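Local coordinates for protein putative kinase (Chloroflexus aurantiacus, PDB 2RHM) that is of unknown function but has a P-loop NTPase fold, probably binds a nucleotide and may act as a kinase, at residues A6-T11 / T27-P32; S22-T27 / I173-I178; P32-D37 / A71-S76; E93-L98 / L156-P161. All blocks are in the same frame, centred on the assembly; numbering follows the deposited sequence.

Interaction 1. Residues A6-T11 / T27-P32; sequences ALIIVT and TGLRLP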
loop_
_atom_site.group_PDB
_atom_site.type_symbol
_atom_site.label_atom_id
_atom_site.label_comp_id
_atom_site.label_asym_id
_atom_site.label_seq_id
_atom_site.Cartn_x
_atom_site.Cartn_y
_atom_site.Cartn_z
ATOM N N ALA B 6 16.214 4.616 0.110
ATOM C CA ALA B 6 16.069 5.194 -1.217
ATOM C C ALA B 6 14.625 5.147 -1.653
ATOM O O ALA B 6 13.892 4.207 -1.331
ATOM C CB ALA B 6 16.933 4.452 -2.240
ATOM N N LEU B 7 14.213 6.179 -2.391
ATOM C CA LEU B 7 12.898 6.202 -3.009
ATOM C C LEU B 7 13.146 6.300 -4.508
ATOM O O LEU B 7 13.703 7.290 -4.973
ATOM C CB LEU B 7 12.067 7.386 -2.519
ATOM C CG LEU B 7 10.751 7.622 -3.276
ATOM C CD1 LEU B 7 9.903 6.366 -3.280
ATOM C CD2 LEU B 7 9.944 8.785 -2.691
ATOM N N ILE B 8 12.788 5.240 -5.235
ATOM C CA ILE B 8 13.015 5.164 -6.668
ATOM C C ILE B 8 11.724 5.535 -7.358
ATOM O O ILE B 8 10.731 4.826 -7.233
ATOM C CB ILE B 8 13.499 3.751 -7.089
ATOM C CG1 ILE B 8 14.807 3.415 -6.342
ATOM C CG2 ILE B 8 13.680 3.681 -8.593
ATOM C CD1 ILE B 8 15.037 1.949 -6.205
ATOM N N ILE B 9 11.753 6.668 -8.060
ATOM C CA ILE B 9 10.596 7.190 -8.737
ATOM C C ILE B 9 10.697 6.854 -10.216
ATOM O O ILE B 9 11.648 7.248 -10.885
ATOM C CB ILE B 9 10.482 8.725 -8.560
ATOM C CG1 ILE B 9 10.318 9.084 -7.075
ATOM C CG2 ILE B 9 9.343 9.311 -9.410
ATOM C CD1 ILE B 9 11.628 9.463 -6.401
ATOM N N VAL B 10 9.728 6.096 -10.700
ATOM C CA VAL B 10 9.629 5.794 -12.121
ATOM C C VAL B 10 8.452 6.533 -12.705
ATOM O O VAL B 10 7.303 6.301 -12.324
ATOM C CB VAL B 10 9.501 4.292 -12.406
ATOM C CG1 VAL B 10 9.543 4.039 -13.892
ATOM C CG2 VAL B 10 10.616 3.524 -11.717
ATOM N N THR B 11 8.758 7.448 -13.627
ATOM C CA THR B 11 7.741 8.305 -14.215
ATOM C C THR B 11 7.745 8.192 -15.737
ATOM O O THR B 11 8.605 7.559 -16.318
ATOM C CB THR B 11 7.908 9.759 -13.762
ATOM O OG1 THR B 11 6.725 10.504 -14.099
ATOM C CG2 THR B 11 9.142 10.369 -14.381
ATOM N N THR B 27 11.958 -6.612 -9.396
ATOM C CA THR B 27 12.540 -7.962 -9.443
ATOM C C THR B 27 14.062 -7.928 -9.335
ATOM O O THR B 27 14.665 -8.756 -8.641
ATOM C CB THR B 27 12.133 -8.669 -10.767
ATOM O OG1 THR B 27 10.710 -8.732 -10.845
ATOM C CG2 THR B 27 12.686 -10.046 -10.838
ATOM N N GLY B 28 14.674 -6.966 -10.011
ATOM C CA GLY B 28 16.127 -6.820 -10.035
ATOM C C GLY B 28 16.768 -6.302 -8.761
ATOM O O GLY B 28 17.918 -6.642 -8.466
ATOM N N LEU B 29 16.036 -5.486 -8.009
ATOM C CA LEU B 29 16.532 -4.902 -6.756
ATOM C C LEU B 29 15.867 -5.524 -5.514
ATOM O O LEU B 29 16.235 -5.181 -4.386
ATOM C CB LEU B 29 16.273 -3.397 -6.741
ATOM C CG LEU B 29 16.792 -2.544 -7.908
ATOM C CD1 LEU B 29 16.174 -1.161 -7.860
ATOM C CD2 LEU B 29 18.300 -2.468 -7.907
ATOM N N ARG B 30 14.907 -6.425 -5.730
ATOM C CA ARG B 30 14.133 -7.039 -4.657
ATOM C C ARG B 30 13.530 -5.971 -3.735
ATOM O O ARG B 30 13.711 -5.994 -2.517
ATOM C CB ARG B 30 14.986 -8.037 -3.868
ATOM C CG ARG B 30 15.592 -9.127 -4.739
ATOM C CD ARG B 30 16.466 -10.078 -3.937
ATOM N NE ARG B 30 15.679 -10.750 -2.914
ATOM C CZ ARG B 30 14.881 -11.794 -3.136
ATOM N NH1 ARG B 30 14.752 -12.316 -4.356
ATOM N NH2 ARG B 30 14.198 -12.318 -2.130
ATOM N N LEU B 31 12.791 -5.053 -4.334
ATOM C CA LEU B 31 12.158 -3.955 -3.589
ATOM C C LEU B 31 10.652 -3.936 -3.803
ATOM O O LEU B 31 10.147 -4.429 -4.829
ATOM C CB LEU B 31 12.757 -2.595 -3.995
ATOM C CG LEU B 31 14.244 -2.356 -3.702
ATOM C CD1 LEU B 31 14.658 -1.019 -4.278
ATOM C CD2 LEU B 31 14.522 -2.416 -2.210
ATOM N N PRO B 32 9.914 -3.383 -2.821
ATOM C CA PRO B 32 8.475 -3.222 -2.970
ATOM C C PRO B 32 8.167 -2.220 -4.070
ATOM O O PRO B 32 8.941 -1.270 -4.302
ATOM C CB PRO B 32 8.014 -2.671 -1.609
ATOM C CG PRO B 32 9.167 -2.814 -0.704
ATOM C CD PRO B 32 10.395 -2.851 -1.536
#
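Leu31, one of two leucines that meet Ile8, is steadied at its backbone: Leu31 N probably makes a hydrogen bond back into the helix, to Ala26 O. Between them the chain turns at Arg30, whose positive phi of 52° takes it off the helix. Across the contact itself everything is apolar. Ile8 supplies a single methyl, CD1, and two leucine methyls come to it. Ile8 CD1 lies 3.6 Å from Leu31 CD1, the two side chains crossing at about a right angle, and 3.7 Å from Leu29 CD1, which it meets tip to tip. The leucine methyls are themselves close, Leu29 CD1 to Leu31 CD1 being 3.9 Å, so the three carbons make a nearly equilateral triangle. With CG1 anti to the carbonyl carbon (chi1 -59°), Ile8 sends its longer branch out to the leucines and leaves CG2 on the other side, beside the carbonyl carbon. Of the 86 Å² buried here, Ile8 accounts for 48 Å². The strand 6-12 is central in the parallel sheet, Ile8 pairing through its backbone with Leu80 and Met82 of strand 80-83. Helix 175-187 closes the cluster, its Val182 touching both Ile8 and Leu29.

Interaction 2. Residues S22-T27 / I173-I178; sequences SQALAT and IDMNAI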
loop_
_atom_site.group_PDB
_atom_site.type_symbol
_atom_site.label_atom_id
_atom_site.label_comp_id
_atom_site.label_asym_id
_atom_site.label_seq_id
_atom_site.Cartn_x
_atom_site.Cartn_y
_atom_site.Cartn_z
ATOM N N SER B 22 9.467 -0.538 -14.171
ATOM C CA SER B 22 9.364 -0.530 -12.719
ATOM C C SER B 22 9.276 -1.964 -12.167
ATOM O O SER B 22 9.867 -2.289 -11.131
ATOM C CB SER B 22 8.174 0.313 -12.277
ATOM O OG SER B 22 6.969 -0.293 -12.668
ATOM N N GLN B 23 8.583 -2.841 -12.882
ATOM C CA GLN B 23 8.476 -4.240 -12.466
ATOM C C GLN B 23 9.837 -4.966 -12.543
ATOM O O GLN B 23 10.188 -5.775 -11.662
ATOM C CB GLN B 23 7.387 -4.939 -13.280
ATOM C CG GLN B 23 5.962 -4.431 -12.944
ATOM C CD GLN B 23 4.859 -5.024 -13.836
ATOM O OE1 GLN B 23 5.129 -5.622 -14.882
ATOM N NE2 GLN B 23 3.609 -4.837 -13.419
ATOM N N ALA B 24 10.595 -4.682 -13.597
ATOM C CA ALA B 24 11.953 -5.192 -13.751
ATOM C C ALA B 24 12.886 -4.697 -12.638
ATOM O O ALA B 24 13.780 -5.426 -12.204
ATOM C CB ALA B 24 12.529 -4.774 -15.112
ATOM N N LEU B 25 12.687 -3.458 -12.207
ATOM C CA LEU B 25 13.446 -2.900 -11.097
ATOM C C LEU B 25 13.062 -3.591 -9.793
ATOM O O LEU B 25 13.920 -3.885 -8.969
ATOM C CB LEU B 25 13.214 -1.388 -10.953
ATOM C CG LEU B 25 13.944 -0.439 -11.889
ATOM C CD1 LEU B 25 13.546 0.960 -11.538
ATOM C CD2 LEU B 25 15.442 -0.590 -11.778
ATOM N N ALA B 26 11.776 -3.866 -9.610
ATOM C CA ALA B 26 11.330 -4.492 -8.381
ATOM C C ALA B 26 11.952 -5.881 -8.280
ATOM O O ALA B 26 12.434 -6.272 -7.217
ATOM C CB ALA B 26 9.841 -4.582 -8.340
ATOM N N THR B 27 11.958 -6.612 -9.396
ATOM C CA THR B 27 12.540 -7.962 -9.443
ATOM C C THR B 27 14.062 -7.928 -9.335
ATOM O O THR B 27 14.665 -8.756 -8.641
ATOM C CB THR B 27 12.133 -8.669 -10.767
ATOM O OG1 THR B 27 10.710 -8.732 -10.845
ATOM C CG2 THR B 27 12.686 -10.046 -10.838
ATOM N N ILE B 173 16.821 -1.633 -25.625
ATOM C CA ILE B 173 16.807 -1.477 -24.177
ATOM C C ILE B 173 17.453 -2.676 -23.496
ATOM O O ILE B 173 17.039 -3.824 -23.712
ATOM C CB ILE B 173 15.365 -1.325 -23.660
ATOM C CG1 ILE B 173 14.697 -0.085 -24.269
ATOM C CG2 ILE B 173 15.331 -1.290 -22.135
ATOM C CD1 ILE B 173 15.380 1.239 -23.936
ATOM N N ASP B 174 18.479 -2.412 -22.689
ATOM C CA ASP B 174 19.106 -3.443 -21.878
ATOM C C ASP B 174 18.614 -3.229 -20.457
ATOM O O ASP B 174 19.063 -2.316 -19.754
ATOM C CB ASP B 174 20.623 -3.358 -21.962
ATOM C CG ASP B 174 21.316 -4.481 -21.208
ATOM O OD1 ASP B 174 20.913 -4.806 -20.065
ATOM O OD2 ASP B 174 22.285 -5.034 -21.758
HETATM N N MSE B 175 17.672 -4.064 -20.037
HETATM C CA MSE B 175 17.040 -3.872 -18.739
HETATM C C MSE B 175 18.053 -4.032 -17.603
HETATM O O MSE B 175 18.017 -3.281 -16.647
HETATM C CB MSE B 175 15.835 -4.818 -18.588
HETATM C CG MSE B 175 14.890 -4.460 -17.459
HETATM SE SE MSE B 175 14.175 -2.653 -17.677
HETATM C CE MSE B 175 13.109 -3.014 -19.198
ATOM N N ASN B 176 19.003 -4.959 -17.718
ATOM C CA ASN B 176 19.955 -5.119 -16.625
ATOM C C ASN B 176 20.817 -3.886 -16.480
ATOM O O ASN B 176 21.228 -3.550 -15.376
ATOM C CB ASN B 176 20.884 -6.334 -16.748
ATOM C CG ASN B 176 21.878 -6.398 -15.560
ATOM O OD1 ASN B 176 21.452 -6.367 -14.393
ATOM N ND2 ASN B 176 23.184 -6.395 -15.849
ATOM N N ALA B 177 21.131 -3.228 -17.594
ATOM C CA ALA B 177 21.935 -2.014 -17.526
ATOM C C ALA B 177 21.204 -0.958 -16.707
ATOM O O ALA B 177 21.808 -0.255 -15.886
ATOM C CB ALA B 177 22.257 -1.498 -18.937
ATOM N N ILE B 178 19.889 -0.868 -16.898
ATOM C CA ILE B 178 19.071 0.092 -16.167
ATOM C C ILE B 178 19.033 -0.284 -14.685
ATOM O O ILE B 178 19.250 0.558 -13.828
ATOM C CB ILE B 178 17.660 0.193 -16.768
ATOM C CG1 ILE B 178 17.749 0.697 -18.223
ATOM C CG2 ILE B 178 16.804 1.117 -15.925
ATOM C CD1 ILE B 178 16.497 0.447 -19.042
#
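Ala24 and Met175, a selenomethionine here, press hard on each other where the two helices come side by side. Ala24 CB sits 3.3 Å from Met175 CG, tighter than ordinary van der Waals contact, and 3.7 Å from Met175 SE. The selenomethionine leaves its backbone with CG anti to the N (chi1 -164°) and then bends at both of the next torsions, 58° and 69°; it lays CG and the selenium alongside the alanine methyl instead of stretching past it. With so small a residue at this point the backbones come close, the Ala24 and Met175 CA atoms lying 7.2 Å apart. Leu25 is the third main contributor, burying 33 Å². Its bond to CB does not aim at the other helix, but the branched end swings nearer, and Leu25 CD2 comes within 4.5 Å of Ile178 O in a loose contact. The second helix begins at Met175, with Asp174 just ahead of it as N-cap, and Ala177 N donates to Asp174 OD1 at 2.9 Å, reaching the oxygen from above the carboxylate plane. Leu25 also packs on Ile8 and Val10, and Ile178 on Leu163 and Val165, so both helices rest on the sheet. This is the layered alpha/beta architecture of the P-loop NTPase fold: helix 18-29, which carries on from a probable Walker A loop, lies against the C-terminal helix 175-187.

Interaction 3. Residues P32-D37 / A71-S76; sequences PLLSKD and ATILQS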
loop_
_atom_site.group_PDB
_atom_site.type_symbol
_atom_site.label_atom_id
_atom_site.label_comp_id
_atom_site.label_asym_id
_atom_site.label_seq_id
_atom_site.Cartn_x
_atom_site.Cartn_y
_atom_site.Cartn_z
ATOM N N PRO B 32 9.914 -3.383 -2.821
ATOM C CA PRO B 32 8.475 -3.222 -2.970
ATOM C C PRO B 32 8.167 -2.220 -4.070
ATOM O O PRO B 32 8.941 -1.270 -4.302
ATOM C CB PRO B 32 8.014 -2.671 -1.609
ATOM C CG PRO B 32 9.167 -2.814 -0.704
ATOM C CD PRO B 32 10.395 -2.851 -1.536
ATOM N N LEU B 33 7.063 -2.478 -4.762
ATOM C CA LEU B 33 6.612 -1.626 -5.862
ATOM C C LEU B 33 5.192 -1.145 -5.625
ATOM O O LEU B 33 4.270 -1.945 -5.493
ATOM C CB LEU B 33 6.653 -2.417 -7.166
ATOM C CG LEU B 33 6.110 -1.754 -8.430
ATOM C CD1 LEU B 33 6.926 -0.479 -8.720
ATOM C CD2 LEU B 33 6.167 -2.744 -9.582
ATOM N N LEU B 34 5.031 0.174 -5.590
ATOM C CA LEU B 34 3.717 0.800 -5.497
ATOM C C LEU B 34 3.409 1.514 -6.797
ATOM O O LEU B 34 4.130 2.417 -7.190
ATOM C CB LEU B 34 3.702 1.774 -4.330
ATOM C CG LEU B 34 4.260 1.260 -3.007
ATOM C CD1 LEU B 34 4.268 2.418 -2.030
ATOM C CD2 LEU B 34 3.454 0.111 -2.449
ATOM N N SER B 35 2.360 1.092 -7.491
ATOM C CA SER B 35 2.005 1.606 -8.805
ATOM C C SER B 35 0.624 2.248 -8.768
ATOM O O SER B 35 -0.317 1.631 -8.272
ATOM C CB SER B 35 1.976 0.447 -9.811
ATOM O OG SER B 35 1.177 0.752 -10.968
ATOM N N LYS B 36 0.481 3.453 -9.308
ATOM C CA LYS B 36 -0.820 4.129 -9.265
ATOM C C LYS B 36 -1.881 3.279 -9.954
ATOM O O LYS B 36 -2.959 3.050 -9.400
ATOM C CB LYS B 36 -0.778 5.531 -9.901
ATOM C CG LYS B 36 -2.141 6.225 -9.881
ATOM C CD LYS B 36 -2.160 7.543 -10.662
ATOM C CE LYS B 36 -2.099 7.343 -12.145
ATOM N NZ LYS B 36 -2.388 8.610 -12.896
ATOM N N ASP B 37 -1.583 2.803 -11.155
ATOM C CA ASP B 37 -2.564 2.045 -11.919
ATOM C C ASP B 37 -2.919 0.713 -11.253
ATOM O O ASP B 37 -4.096 0.309 -11.281
ATOM C CB ASP B 37 -2.119 1.871 -13.370
ATOM C CG ASP B 37 -2.412 3.106 -14.237
ATOM O OD1 ASP B 37 -3.075 4.069 -13.797
ATOM O OD2 ASP B 37 -1.989 3.092 -15.402
ATOM N N ALA B 71 4.985 6.112 2.980
ATOM C CA ALA B 71 5.489 6.698 4.209
ATOM C C ALA B 71 5.786 5.620 5.227
ATOM O O ALA B 71 6.810 5.658 5.909
ATOM C CB ALA B 71 4.488 7.675 4.763
ATOM N N THR B 72 4.889 4.651 5.364
ATOM C CA THR B 72 5.132 3.638 6.388
ATOM C C THR B 72 6.301 2.711 6.011
ATOM O O THR B 72 7.012 2.236 6.878
ATOM C CB THR B 72 3.853 2.854 6.775
ATOM O OG1 THR B 72 4.109 2.088 7.964
ATOM C CG2 THR B 72 3.381 1.937 5.637
ATOM N N ILE B 73 6.500 2.468 4.718
ATOM C CA ILE B 73 7.632 1.645 4.255
ATOM C C ILE B 73 8.945 2.387 4.482
ATOM O O ILE B 73 9.916 1.831 5.025
ATOM C CB ILE B 73 7.467 1.271 2.764
ATOM C CG1 ILE B 73 6.237 0.380 2.583
ATOM C CG2 ILE B 73 8.690 0.553 2.240
ATOM C CD1 ILE B 73 5.904 0.092 1.180
ATOM N N LEU B 74 8.974 3.650 4.077
ATOM C CA LEU B 74 10.168 4.480 4.267
ATOM C C LEU B 74 10.519 4.677 5.737
ATOM O O LEU B 74 11.713 4.662 6.104
ATOM C CB LEU B 74 9.998 5.833 3.565
ATOM C CG LEU B 74 9.980 5.775 2.029
ATOM C CD1 LEU B 74 9.622 7.117 1.440
ATOM C CD2 LEU B 74 11.336 5.327 1.486
ATOM N N GLN B 75 9.492 4.848 6.580
ATOM C CA GLN B 75 9.693 5.013 8.022
ATOM C C GLN B 75 10.332 3.770 8.674
ATOM O O GLN B 75 11.011 3.890 9.687
ATOM C CB GLN B 75 8.377 5.372 8.696
ATOM C CG GLN B 75 7.947 6.813 8.428
ATOM C CD GLN B 75 6.486 7.121 8.793
ATOM O OE1 GLN B 75 5.688 6.224 9.070
ATOM N NE2 GLN B 75 6.141 8.396 8.779
ATOM N N SER B 76 10.133 2.590 8.080
ATOM C CA SER B 76 10.756 1.347 8.565
ATOM C C SER B 76 12.216 1.197 8.098
ATOM O O SER B 76 12.924 0.286 8.527
ATOM C CB SER B 76 9.951 0.128 8.095
ATOM O OG SER B 76 10.241 -0.180 6.740
#
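Pro32 meets Ile73 first: the ring carbon Pro32 CB lies 4.5 Å from Ile73 CD1, a loose apolar touch just before the strand begins. Leu33 turns its CB the other way, away from the helix. Leu34 comes back toward the helix, and Leu34 CD1 stands 4.3 Å from Ile73 CD1. The alternation is that of an extended strand, and it gives Ile73 two neighbours, Pro32 and Leu34, that share one face. Ile73 reaches them with the same terminal methyl, its chain extended at chi2 (173°), and buries 60 Å² of the contact's 109 Å². Ser35 ends the strand and serves as N-cap, its OG taking up Ala38 N of the helix that starts with Lys36, while Asp37 in that helix forms a salt bridge with Arg131, a residue of the benzoic acid pocket. Near the end of the other helix, Ser76 OG donates to Ile73 O at 2.7 Å, tilted 18° from the carbonyl plane; the hydroxyl is thereby turned back onto the last turn. The contact adjoins the dimer interface, where Leu33 N bonds to Thr72 OG1 of the second subunit and Ile73 packs on Ile73 of that subunit. Within the chain, strand 33-35 is an edge strand of the sheet, beside 80-83, and helix 52-75 lies across its face, with Leu66, Thr69 and Ala70 also against Leu34.

Interaction 4. Residues E93-L98 / L156-P161; sequences ERMQNL and LPLGGP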
loop_
_atom_site.group_PDB
_atom_site.type_symbol
_atom_site.label_atom_id
_atom_site.label_comp_id
_atom_site.label_asym_id
_atom_site.label_seq_id
_atom_site.Cartn_x
_atom_site.Cartn_y
_atom_site.Cartn_z
ATOM N N GLU B 93 5.147 18.941 -4.325
ATOM C CA GLU B 93 4.852 19.243 -2.926
ATOM C C GLU B 93 4.448 17.965 -2.180
ATOM O O GLU B 93 4.735 17.827 -0.981
ATOM C CB GLU B 93 3.781 20.307 -2.792
ATOM C CG GLU B 93 3.547 20.720 -1.328
ATOM C CD GLU B 93 2.661 21.935 -1.190
ATOM O OE1 GLU B 93 2.341 22.560 -2.217
ATOM O OE2 GLU B 93 2.289 22.272 -0.043
ATOM N N ARG B 94 3.804 17.022 -2.853
ATOM C CA ARG B 94 3.510 15.764 -2.159
ATOM C C ARG B 94 4.790 15.031 -1.767
ATOM O O ARG B 94 4.844 14.441 -0.690
ATOM C CB ARG B 94 2.603 14.834 -2.955
ATOM C CG ARG B 94 1.165 15.326 -3.140
ATOM C CD ARG B 94 0.503 14.486 -4.210
ATOM N NE ARG B 94 -0.765 15.055 -4.643
ATOM C CZ ARG B 94 -1.275 14.930 -5.863
ATOM N NH1 ARG B 94 -0.602 14.330 -6.838
ATOM N NH2 ARG B 94 -2.443 15.498 -6.135
HETATM N N MSE B 95 5.799 15.064 -2.635
HETATM C CA MSE B 95 7.087 14.438 -2.336
HETATM C C MSE B 95 7.800 15.178 -1.213
HETATM O O MSE B 95 8.422 14.571 -0.355
HETATM C CB MSE B 95 7.957 14.371 -3.578
HETATM C CG MSE B 95 7.439 13.419 -4.606
HETATM SE SE MSE B 95 7.928 11.597 -4.192
HETATM C CE MSE B 95 6.869 10.762 -5.640
ATOM N N GLN B 96 7.704 16.496 -1.200
ATOM C CA GLN B 96 8.260 17.261 -0.090
ATOM C C GLN B 96 7.612 16.915 1.235
ATOM O O GLN B 96 8.288 16.756 2.246
ATOM C CB GLN B 96 8.125 18.749 -0.379
ATOM C CG GLN B 96 9.162 19.189 -1.375
ATOM C CD GLN B 96 8.845 20.510 -2.041
ATOM O OE1 GLN B 96 7.903 21.206 -1.663
ATOM N NE2 GLN B 96 9.617 20.839 -3.065
ATOM N N ASN B 97 6.295 16.811 1.225
ATOM C CA ASN B 97 5.535 16.447 2.411
ATOM C C ASN B 97 5.869 15.039 2.884
ATOM O O ASN B 97 5.977 14.798 4.082
ATOM C CB ASN B 97 4.043 16.616 2.146
ATOM C CG ASN B 97 3.643 18.079 2.027
ATOM O OD1 ASN B 97 4.393 18.962 2.423
ATOM N ND2 ASN B 97 2.468 18.334 1.465
ATOM N N LEU B 98 6.042 14.117 1.941
ATOM C CA LEU B 98 6.477 12.768 2.258
ATOM C C LEU B 98 7.840 12.787 2.936
ATOM O O LEU B 98 8.016 12.159 3.992
ATOM C CB LEU B 98 6.555 11.905 0.989
ATOM C CG LEU B 98 7.006 10.447 1.191
ATOM C CD1 LEU B 98 6.081 9.651 2.126
ATOM C CD2 LEU B 98 7.101 9.743 -0.126
ATOM N N LEU B 156 10.164 15.025 -11.969
ATOM C CA LEU B 156 9.957 15.764 -10.726
ATOM C C LEU B 156 11.275 16.408 -10.306
ATOM O O LEU B 156 12.319 15.777 -10.362
ATOM C CB LEU B 156 9.404 14.903 -9.613
ATOM C CG LEU B 156 8.066 14.215 -9.879
ATOM C CD1 LEU B 156 7.633 13.384 -8.704
ATOM C CD2 LEU B 156 7.006 15.242 -10.232
ATOM N N PRO B 157 11.223 17.656 -9.854
ATOM C CA PRO B 157 12.458 18.333 -9.474
ATOM C C PRO B 157 12.895 17.986 -8.037
ATOM O O PRO B 157 12.898 18.850 -7.159
ATOM C CB PRO B 157 12.077 19.810 -9.590
ATOM C CG PRO B 157 10.662 19.846 -9.292
ATOM C CD PRO B 157 10.053 18.531 -9.693
ATOM N N LEU B 158 13.306 16.734 -7.828
ATOM C CA LEU B 158 13.568 16.196 -6.488
ATOM C C LEU B 158 15.035 16.271 -6.076
ATOM O O LEU B 158 15.376 16.062 -4.905
ATOM C CB LEU B 158 13.161 14.717 -6.472
ATOM C CG LEU B 158 11.710 14.381 -6.804
ATOM C CD1 LEU B 158 11.503 12.895 -6.713
ATOM C CD2 LEU B 158 10.761 15.109 -5.868
ATOM N N GLY B 159 15.902 16.593 -7.022
ATOM C CA GLY B 159 17.305 16.484 -6.776
ATOM C C GLY B 159 17.621 15.017 -6.976
ATOM O O GLY B 159 16.739 14.185 -7.207
ATOM N N GLY B 160 18.882 14.688 -6.899
ATOM C CA GLY B 160 19.265 13.317 -7.082
ATOM C C GLY B 160 19.351 12.964 -8.542
ATOM O O GLY B 160 19.001 13.751 -9.418
ATOM N N PRO B 161 19.843 11.767 -8.808
ATOM C CA PRO B 161 20.074 11.329 -10.170
ATOM C C PRO B 161 18.788 11.111 -10.955
ATOM O O PRO B 161 17.747 10.789 -10.380
ATOM C CB PRO B 161 20.831 10.006 -9.995
ATOM C CG PRO B 161 20.633 9.589 -8.644
ATOM C CD PRO B 161 20.264 10.769 -7.813
HETATM O O HOH W 1 11.421 19.700 -4.879
#
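Met95, a selenomethionine here, lies against both Leu156 and Leu158, using different parts of its chain for each. Met95 CB is 3.7 Å from Leu158 CD2, and Met95 CG follows at 3.9 Å from the same methyl. Further out, Leu156 CD1 is 4.1 Å from Met95 CG and also 4.1 Å from Met95 CE. All three residues have CG anti to the carbonyl carbon, but Met95 bends at its second torsion (-81°) and then runs straight through SE to CE; that kink is what brings its far end back to Leu156 CD1, the two side chains crossing at about a right angle. Leu158 is met at a slant. The leucines are set by an inverse gamma turn centred on Pro157, with a weak bond of 2.9 Å from Leu158 N to Leu156 O. A water also joins the two segments, accepting from Gln96 NE2 and donating to Pro157 O, each at 2.8 Å. A glycerol, probably from the crystallisation liquor, bonds to the loop at Leu156, Gly159 and Gly160. With Ile9 touching both Met95 and Leu158, the arrangement is the helix-on-sheet core of a P-loop NTPase fold, here closed by the loop leading into strand 162-166.

How the interactions relate
All four contacts depend on apolar side chains, with no direct hydrogen bond across any of them, and differ mainly in place. Interactions 1 and 2 share helix 18-29 on one face of the sheet, joined where Val10 CG2 packs on Ser22 CB at 4.1 Å; both are partly buried. Interactions 3 and 4 lie on the other face and are buried, meeting through Ala71 CB and Leu98 CD1 at 3.7 Å. Strand 6-12 reaches both faces: Ile8 serves interaction 1, while Leu7 and Ile9 pack on interaction 4. Interactions 1 and 3 share Pro32 and touch the second subunit; interactions 2 and 4 do not. Interaction 4 alone adds a bridging water.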